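Local atomic coordinates of DNA repair protein RAD7 (Saccharomyces cerevisiae, PDB entry 5ZB2), a protein that acts in the global genome repair complex, promoting nucleotide excision repair of damage in nontranscribing DNA, and binds Elongin-C. Residues 172-175 against 176-180; 149-152 against 153-156; 12-15 against 16-20. All blocks are in the same frame, centred on the assembly; numbering follows the deposited sequence.

Contact 1 (172-175 against 176-180); sequences SNLL and INCGS
Ile176 closes over the carbonyl of Ser172 one helical turn earlier: its N gives Ser172 O a nearly straight bond of 2.7 Å (168° at the hydrogen), and its CG1 passes within 3.1 Å of the same oxygen. CG1 stands beside the backbone N, anti to the carbonyl carbon (chi1 -70°), which lays the ethyl branch back alongside the preceding turn, a posture that suits a beta-branched residue in a helix. Beyond this turn Ile176 touches Tyr202 but stays largely exposed.

Helix 168-178 belongs to the leucine-rich repeat domain, between the parallel strands 157-161 and 184-188, and its leucines are divided between the neighbouring structures. Leu175 reaches Leu198, Leu199 and Tyr202 of the following part of the chain, while its carbonyl O takes Gly179 N at 2.7 Å through a bent bond. A beta carbon at Gly179 would run into that oxygen, so glycine fits here. Leu174 serves helix 141-150 instead, touching Phe148, and its CD1 lies 4.1 Å from Cys178 CB, both residues resting on Leu155.

Asn173 O is gripped twice by one residue. Asn177 N comes to Asn173 O from above the carbonyl plane at 3.1 Å, and Asn177 ND2 bonds the same Asn173 O at 2.8 Å, with the oxygen close to the plane of the Asn177 amide, which helps to hold that amide's rotation.

Contact 2 (149-152 against 153-156); sequences VIMK and GRLE
The guanidinium of Arg154 has the sulfur of Met151 over one face, SD lying 3.4 Å above the plane and offset toward the rim, and the carbonyl of Ile150 at its edge. Arg154 NH1 donates to Ile150 O at 3.2 Å, a bent bond (136°) that approaches from above the carbonyl plane, and the same nitrogen also bonds Ala122 O in helix 115-124. The side chains of Met151 and Arg154 cross at about a right angle; the bends of Met151 at chi2 (-60°) and chi3 (-65°) place SD over the face, with CE near NH2 and CZ. Met151 CE also reaches Leu155 CD1 at 4.0 Å.

Residues 151-154 form a type II beta turn that brings the chain out of helix 141-150 and on toward strand 157-161 of the leucine-rich repeat domain. Arg154 N bonds Met151 O at 2.8 Å, and Leu155 N adds a longer bond to the same oxygen, in the carbonyl plane. Gly153 suits the third position: its phi is positive, and a beta carbon there would strike Lys152 O.

With alanine in place of Arg154, Met151 SD would probably lose its flat partner and the carbonyls of Ile150 and Ala122 this donor. One cationic NH1 shared by those two carbonyls is probably favoured by their partial negative charge, and the polarisable sulfur probably suits the guanidinium face.

Contact 3 (12-15 against 16-20); sequences CITK and ISENI
Lys15 O is gripped by two donors of one residue, Asn19 N and Asn19 ND2, each at 3.0 Å and arriving from opposite faces of the carbonyl plane. The backbone bond is the ordinary i to i+4 bond of the helix; the amide adds a second, fairly straight one (163°), and the oxygen lies near the amide's plane. The bond to Lys15 O helps fix the turn of the amide, whose ND2 also makes a weak bond to Thr88 of Elongin-C.

The Lys15 chain, bent at chi2 (53°) and chi3 (60°), curls forward along helix 8-41, in the hydrophilic region of the chain, until its NZ lies 3.5 Å from Glu18 OE2. This is a long salt bridge, and a water supports it: Lys15 NZ and Glu18 OE2 each lie 2.6 Å from that water, which accepts from the first and donates to the second. On the other flank, Thr14 CG2 stands 3.9 Å from Glu18 OE1.

Ile13 and Ile16 pack between Elongin-C and the second Rad7 subunit, whose His66 bonds Ser17 O, and Lys15 also touches Elongin-C. The lysine-glutamate pair, bridged by water, probably balances its charges within the helix.

How the contacts relate
From the N terminus, contact 3 comes first, on the long helix 8-41, where Rad7 meets Elongin-C and a second copy of itself; contacts 2 and 1 follow in the leucine-rich repeats. Each joins consecutive residues and closes no more than a turn, so they lie in series and neither nest nor cross. Contact 2 ends helix 141-150 and leads into strand 157-161; contact 1, at the end of helix 168-178, leads toward strand 184-188. These two touch: Cys178 SG rests against Met151 O, and Asn177 O against Lys152 CG, packing successive helix ends together. Contact 3 stands apart, its nearest atoms about 23 Å from contact 2.

Contact 1 (172-175 against 176-180)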
loop_
_atom_site.group_PDB
_atom_site.type_symbol
_atom_site.label_atom_id
_atom_site.label_comp_id
_atom_site.label_asym_id
_atom_site.label_seq_id
_atom_site.Cartn_x
_atom_site.Cartn_y
_atom_site.Cartn_z
ATOM N N SER A 172 -18.615 14.651 19.483
ATOM C CA SER A 172 -18.192 15.974 19.932
ATOM C C SER A 172 -17.089 16.536 19.041
ATOM O O SER A 172 -17.118 17.717 18.677
ATOM C CB SER A 172 -17.721 15.914 21.385
ATOM O OG SER A 172 -18.795 15.612 22.254
ATOM N N ASN A 173 -16.110 15.704 18.673
ATOM C CA ASN A 173 -15.029 16.183 17.817
ATOM C C ASN A 173 -15.526 16.504 16.412
ATOM O O ASN A 173 -14.991 17.408 15.762
ATOM C CB ASN A 173 -13.901 15.154 17.761
ATOM C CG ASN A 173 -13.243 14.938 19.109
ATOM O OD1 ASN A 173 -13.095 13.805 19.565
ATOM N ND2 ASN A 173 -12.842 16.028 19.754
ATOM N N LEU A 174 -16.533 15.779 15.923
ATOM C CA LEU A 174 -17.151 16.148 14.654
ATOM C C LEU A 174 -17.783 17.530 14.746
ATOM O O LEU A 174 -17.580 18.383 13.873
ATOM C CB LEU A 174 -18.204 15.115 14.256
ATOM C CG LEU A 174 -19.131 15.539 13.111
ATOM C CD1 LEU A 174 -18.329 15.816 11.851
ATOM C CD2 LEU A 174 -20.201 14.490 12.845
ATOM N N LEU A 175 -18.567 17.762 15.799
ATOM C CA LEU A 175 -19.287 19.022 15.925
ATOM C C LEU A 175 -18.336 20.171 16.226
ATOM O O LEU A 175 -18.457 21.252 15.642
ATOM C CB LEU A 175 -20.350 18.903 17.013
ATOM C CG LEU A 175 -21.447 17.877 16.729
ATOM C CD1 LEU A 175 -22.380 17.747 17.921
ATOM C CD2 LEU A 175 -22.221 18.252 15.476
ATOM N N ILE A 176 -17.379 19.952 17.130
ATOM C CA ILE A 176 -16.410 20.993 17.454
ATOM C C ILE A 176 -15.637 21.413 16.208
ATOM O O ILE A 176 -15.431 22.607 15.969
ATOM C CB ILE A 176 -15.471 20.510 18.576
ATOM C CG1 ILE A 176 -16.245 20.414 19.893
ATOM C CG2 ILE A 176 -14.276 21.451 18.728
ATOM C CD1 ILE A 176 -15.454 19.822 21.047
ATOM N N ASN A 177 -15.208 20.450 15.391
ATOM C CA ASN A 177 -14.348 20.766 14.253
ATOM C C ASN A 177 -15.113 21.136 12.988
ATOM O O ASN A 177 -14.589 21.895 12.163
ATOM C CB ASN A 177 -13.420 19.588 13.949
ATOM C CG ASN A 177 -12.302 19.454 14.962
ATOM O OD1 ASN A 177 -11.306 20.173 14.896
ATOM N ND2 ASN A 177 -12.462 18.533 15.908
ATOM N N CYS A 178 -16.336 20.630 12.805
ATOM C CA CYS A 178 -17.053 20.815 11.551
ATOM C C CYS A 178 -18.493 21.281 11.721
ATOM O O CYS A 178 -19.192 21.439 10.715
ATOM C CB CYS A 178 -17.047 19.507 10.745
ATOM S SG CYS A 178 -15.411 18.746 10.590
ATOM N N GLY A 179 -18.949 21.512 12.949
ATOM C CA GLY A 179 -20.334 21.861 13.207
ATOM C C GLY A 179 -20.900 22.950 12.319
ATOM O O GLY A 179 -21.886 22.728 11.611
ATOM N N SER A 180 -20.294 24.138 12.353
ATOM C CA SER A 180 -20.814 25.267 11.590
ATOM C C SER A 180 -20.725 25.056 10.084
ATOM O O SER A 180 -21.372 25.795 9.333
ATOM C CB SER A 180 -20.067 26.544 11.974
ATOM O OG SER A 180 -18.687 26.428 11.682
#

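Contact 2 (149-152 against 153-156)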
loop_
_atom_site.group_PDB
_atom_site.type_symbol
_atom_site.label_atom_id
_atom_site.label_comp_id
_atom_site.label_asym_id
_atom_site.label_seq_id
_atom_site.Cartn_x
_atom_site.Cartn_y
_atom_site.Cartn_z
ATOM N N VAL A 149 -10.187 16.786 12.583
ATOM C CA VAL A 149 -9.252 17.911 12.602
ATOM C C VAL A 149 -8.773 18.218 11.187
ATOM O O VAL A 149 -8.739 19.377 10.759
ATOM C CB VAL A 149 -8.074 17.616 13.548
ATOM C CG1 VAL A 149 -6.992 18.691 13.434
ATOM C CG2 VAL A 149 -8.561 17.514 14.987
ATOM N N ILE A 150 -8.407 17.177 10.436
ATOM C CA ILE A 150 -7.931 17.369 9.070
ATOM C C ILE A 150 -9.025 17.949 8.184
ATOM O O ILE A 150 -8.737 18.713 7.255
ATOM C CB ILE A 150 -7.397 16.036 8.504
ATOM C CG1 ILE A 150 -6.151 15.602 9.279
ATOM C CG2 ILE A 150 -7.073 16.166 7.012
ATOM C CD1 ILE A 150 -5.664 14.216 8.943
ATOM N N MET A 151 -10.283 17.590 8.435
ATOM C CA MET A 151 -11.401 18.061 7.626
ATOM C C MET A 151 -12.028 19.342 8.171
ATOM O O MET A 151 -13.044 19.793 7.634
ATOM C CB MET A 151 -12.478 16.969 7.529
ATOM C CG MET A 151 -12.034 15.693 6.815
ATOM S SD MET A 151 -11.527 15.965 5.103
ATOM C CE MET A 151 -13.073 16.481 4.360
ATOM N N LYS A 152 -11.454 19.925 9.218
ATOM C CA LYS A 152 -11.982 21.143 9.817
ATOM C C LYS A 152 -12.272 22.196 8.755
ATOM O O LYS A 152 -11.398 22.551 7.960
ATOM C CB LYS A 152 -10.974 21.676 10.838
ATOM C CG LYS A 152 -11.414 22.923 11.581
ATOM C CD LYS A 152 -10.355 23.361 12.582
ATOM C CE LYS A 152 -10.776 24.618 13.326
ATOM N NZ LYS A 152 -9.732 25.072 14.288
ATOM N N GLY A 153 -13.511 22.687 8.736
ATOM C CA GLY A 153 -13.906 23.728 7.812
ATOM C C GLY A 153 -14.175 23.273 6.395
ATOM O O GLY A 153 -14.627 24.088 5.580
ATOM N N ARG A 154 -13.916 22.007 6.067
ATOM C CA ARG A 154 -14.125 21.482 4.723
ATOM C C ARG A 154 -15.327 20.557 4.614
ATOM O O ARG A 154 -15.910 20.449 3.534
ATOM C CB ARG A 154 -12.886 20.706 4.256
ATOM C CG ARG A 154 -11.581 21.492 4.279
ATOM C CD ARG A 154 -10.382 20.545 4.285
ATOM N NE ARG A 154 -10.488 19.519 3.248
ATOM C CZ ARG A 154 -9.762 18.406 3.211
ATOM N NH1 ARG A 154 -8.865 18.155 4.157
ATOM N NH2 ARG A 154 -9.937 17.536 2.224
ATOM N N LEU A 155 -15.702 19.888 5.699
ATOM C CA LEU A 155 -16.706 18.833 5.662
ATOM C C LEU A 155 -18.096 19.452 5.771
ATOM O O LEU A 155 -18.473 19.976 6.823
ATOM C CB LEU A 155 -16.455 17.836 6.791
ATOM C CG LEU A 155 -17.209 16.511 6.741
ATOM C CD1 LEU A 155 -16.872 15.735 5.475
ATOM C CD2 LEU A 155 -16.874 15.696 7.978
ATOM N N GLU A 156 -18.860 19.388 4.678
ATOM C CA GLU A 156 -20.229 19.885 4.652
ATOM C C GLU A 156 -21.270 18.788 4.830
ATOM O O GLU A 156 -22.413 19.095 5.190
ATOM C CB GLU A 156 -20.500 20.613 3.329
ATOM C CG GLU A 156 -19.625 21.837 3.107
ATOM C CD GLU A 156 -19.695 22.366 1.685
ATOM O OE1 GLU A 156 -18.810 23.160 1.304
ATOM O OE2 GLU A 156 -20.624 21.983 0.945
#

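Contact 3 (12-15 against 16-20)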
loop_
_atom_site.group_PDB
_atom_site.type_symbol
_atom_site.label_atom_id
_atom_site.label_comp_id
_atom_site.label_asym_id
_atom_site.label_seq_id
_atom_site.Cartn_x
_atom_site.Cartn_y
_atom_site.Cartn_z
ATOM N N CYS A 12 23.546 17.139 -5.872
ATOM C CA CYS A 12 23.011 16.254 -6.900
ATOM C C CYS A 12 21.732 15.575 -6.426
ATOM O O CYS A 12 20.786 15.404 -7.203
ATOM C CB CYS A 12 24.057 15.211 -7.292
ATOM S SG CYS A 12 25.508 15.881 -8.154
ATOM N N ILE A 13 21.683 15.185 -5.150
ATOM C CA ILE A 13 20.495 14.520 -4.622
ATOM C C ILE A 13 19.302 15.467 -4.642
ATOM O O ILE A 13 18.181 15.067 -4.971
ATOM C CB ILE A 13 20.779 13.972 -3.211
ATOM C CG1 ILE A 13 21.737 12.776 -3.314
ATOM C CG2 ILE A 13 19.482 13.570 -2.503
ATOM C CD1 ILE A 13 22.233 12.250 -1.986
ATOM N N THR A 14 19.521 16.738 -4.297
ATOM C CA THR A 14 18.433 17.708 -4.369
ATOM C C THR A 14 17.932 17.856 -5.800
ATOM O O THR A 14 16.719 17.874 -6.042
ATOM C CB THR A 14 18.890 19.059 -3.817
ATOM O OG1 THR A 14 19.191 18.926 -2.425
ATOM C CG2 THR A 14 17.801 20.125 -3.991
ATOM N N LYS A 15 18.849 17.955 -6.765
ATOM C CA LYS A 15 18.437 18.066 -8.160
ATOM C C LYS A 15 17.642 16.840 -8.585
ATOM O O LYS A 15 16.587 16.957 -9.218
ATOM C CB LYS A 15 19.661 18.259 -9.057
ATOM C CG LYS A 15 19.344 18.407 -10.548
ATOM C CD LYS A 15 18.313 19.502 -10.836
ATOM C CE LYS A 15 18.784 20.876 -10.375
ATOM N NZ LYS A 15 17.751 21.925 -10.601
ATOM N N ILE A 16 18.136 15.651 -8.238
ATOM C CA ILE A 16 17.433 14.416 -8.583
ATOM C C ILE A 16 16.045 14.409 -7.960
ATOM O O ILE A 16 15.038 14.183 -8.640
ATOM C CB ILE A 16 18.256 13.193 -8.139
ATOM C CG1 ILE A 16 19.561 13.121 -8.939
ATOM C CG2 ILE A 16 17.447 11.910 -8.313
ATOM C CD1 ILE A 16 20.557 12.109 -8.413
ATOM N N SER A 17 15.973 14.651 -6.651
ATOM C CA SER A 17 14.688 14.637 -5.963
ATOM C C SER A 17 13.714 15.627 -6.593
ATOM O O SER A 17 12.531 15.314 -6.776
ATOM C CB SER A 17 14.896 14.946 -4.480
ATOM O OG SER A 17 13.756 14.594 -3.718
ATOM N N GLU A 18 14.194 16.823 -6.944
ATOM C CA GLU A 18 13.316 17.817 -7.556
ATOM C C GLU A 18 12.766 17.322 -8.888
ATOM O O GLU A 18 11.587 17.534 -9.198
ATOM C CB GLU A 18 14.062 19.139 -7.748
ATOM C CG GLU A 18 14.336 19.898 -6.461
ATOM C CD GLU A 18 15.079 21.199 -6.703
ATOM O OE1 GLU A 18 15.026 22.086 -5.825
ATOM O OE2 GLU A 18 15.713 21.334 -7.772
ATOM N N ASN A 19 13.600 16.657 -9.689
ATOM C CA ASN A 19 13.140 16.193 -10.992
ATOM C C ASN A 19 12.236 14.974 -10.887
ATOM O O ASN A 19 11.403 14.754 -11.773
ATOM C CB ASN A 19 14.332 15.887 -11.898
ATOM C CG ASN A 19 14.857 17.124 -12.598
ATOM O OD1 ASN A 19 14.341 17.523 -13.643
ATOM N ND2 ASN A 19 15.881 17.745 -12.021
ATOM N N ILE A 20 12.373 14.169 -9.830
ATOM C CA ILE A 20 11.406 13.096 -9.613
ATOM C C ILE A 20 10.022 13.687 -9.388
ATOM O O ILE A 20 9.035 13.232 -9.976
ATOM C CB ILE A 20 11.838 12.197 -8.439
ATOM C CG1 ILE A 20 13.171 11.510 -8.751
ATOM C CG2 ILE A 20 10.773 11.136 -8.156
ATOM C CD1 ILE A 20 13.778 10.777 -7.574
HETATM O O HOH W 1 15.170 21.725 -10.250
#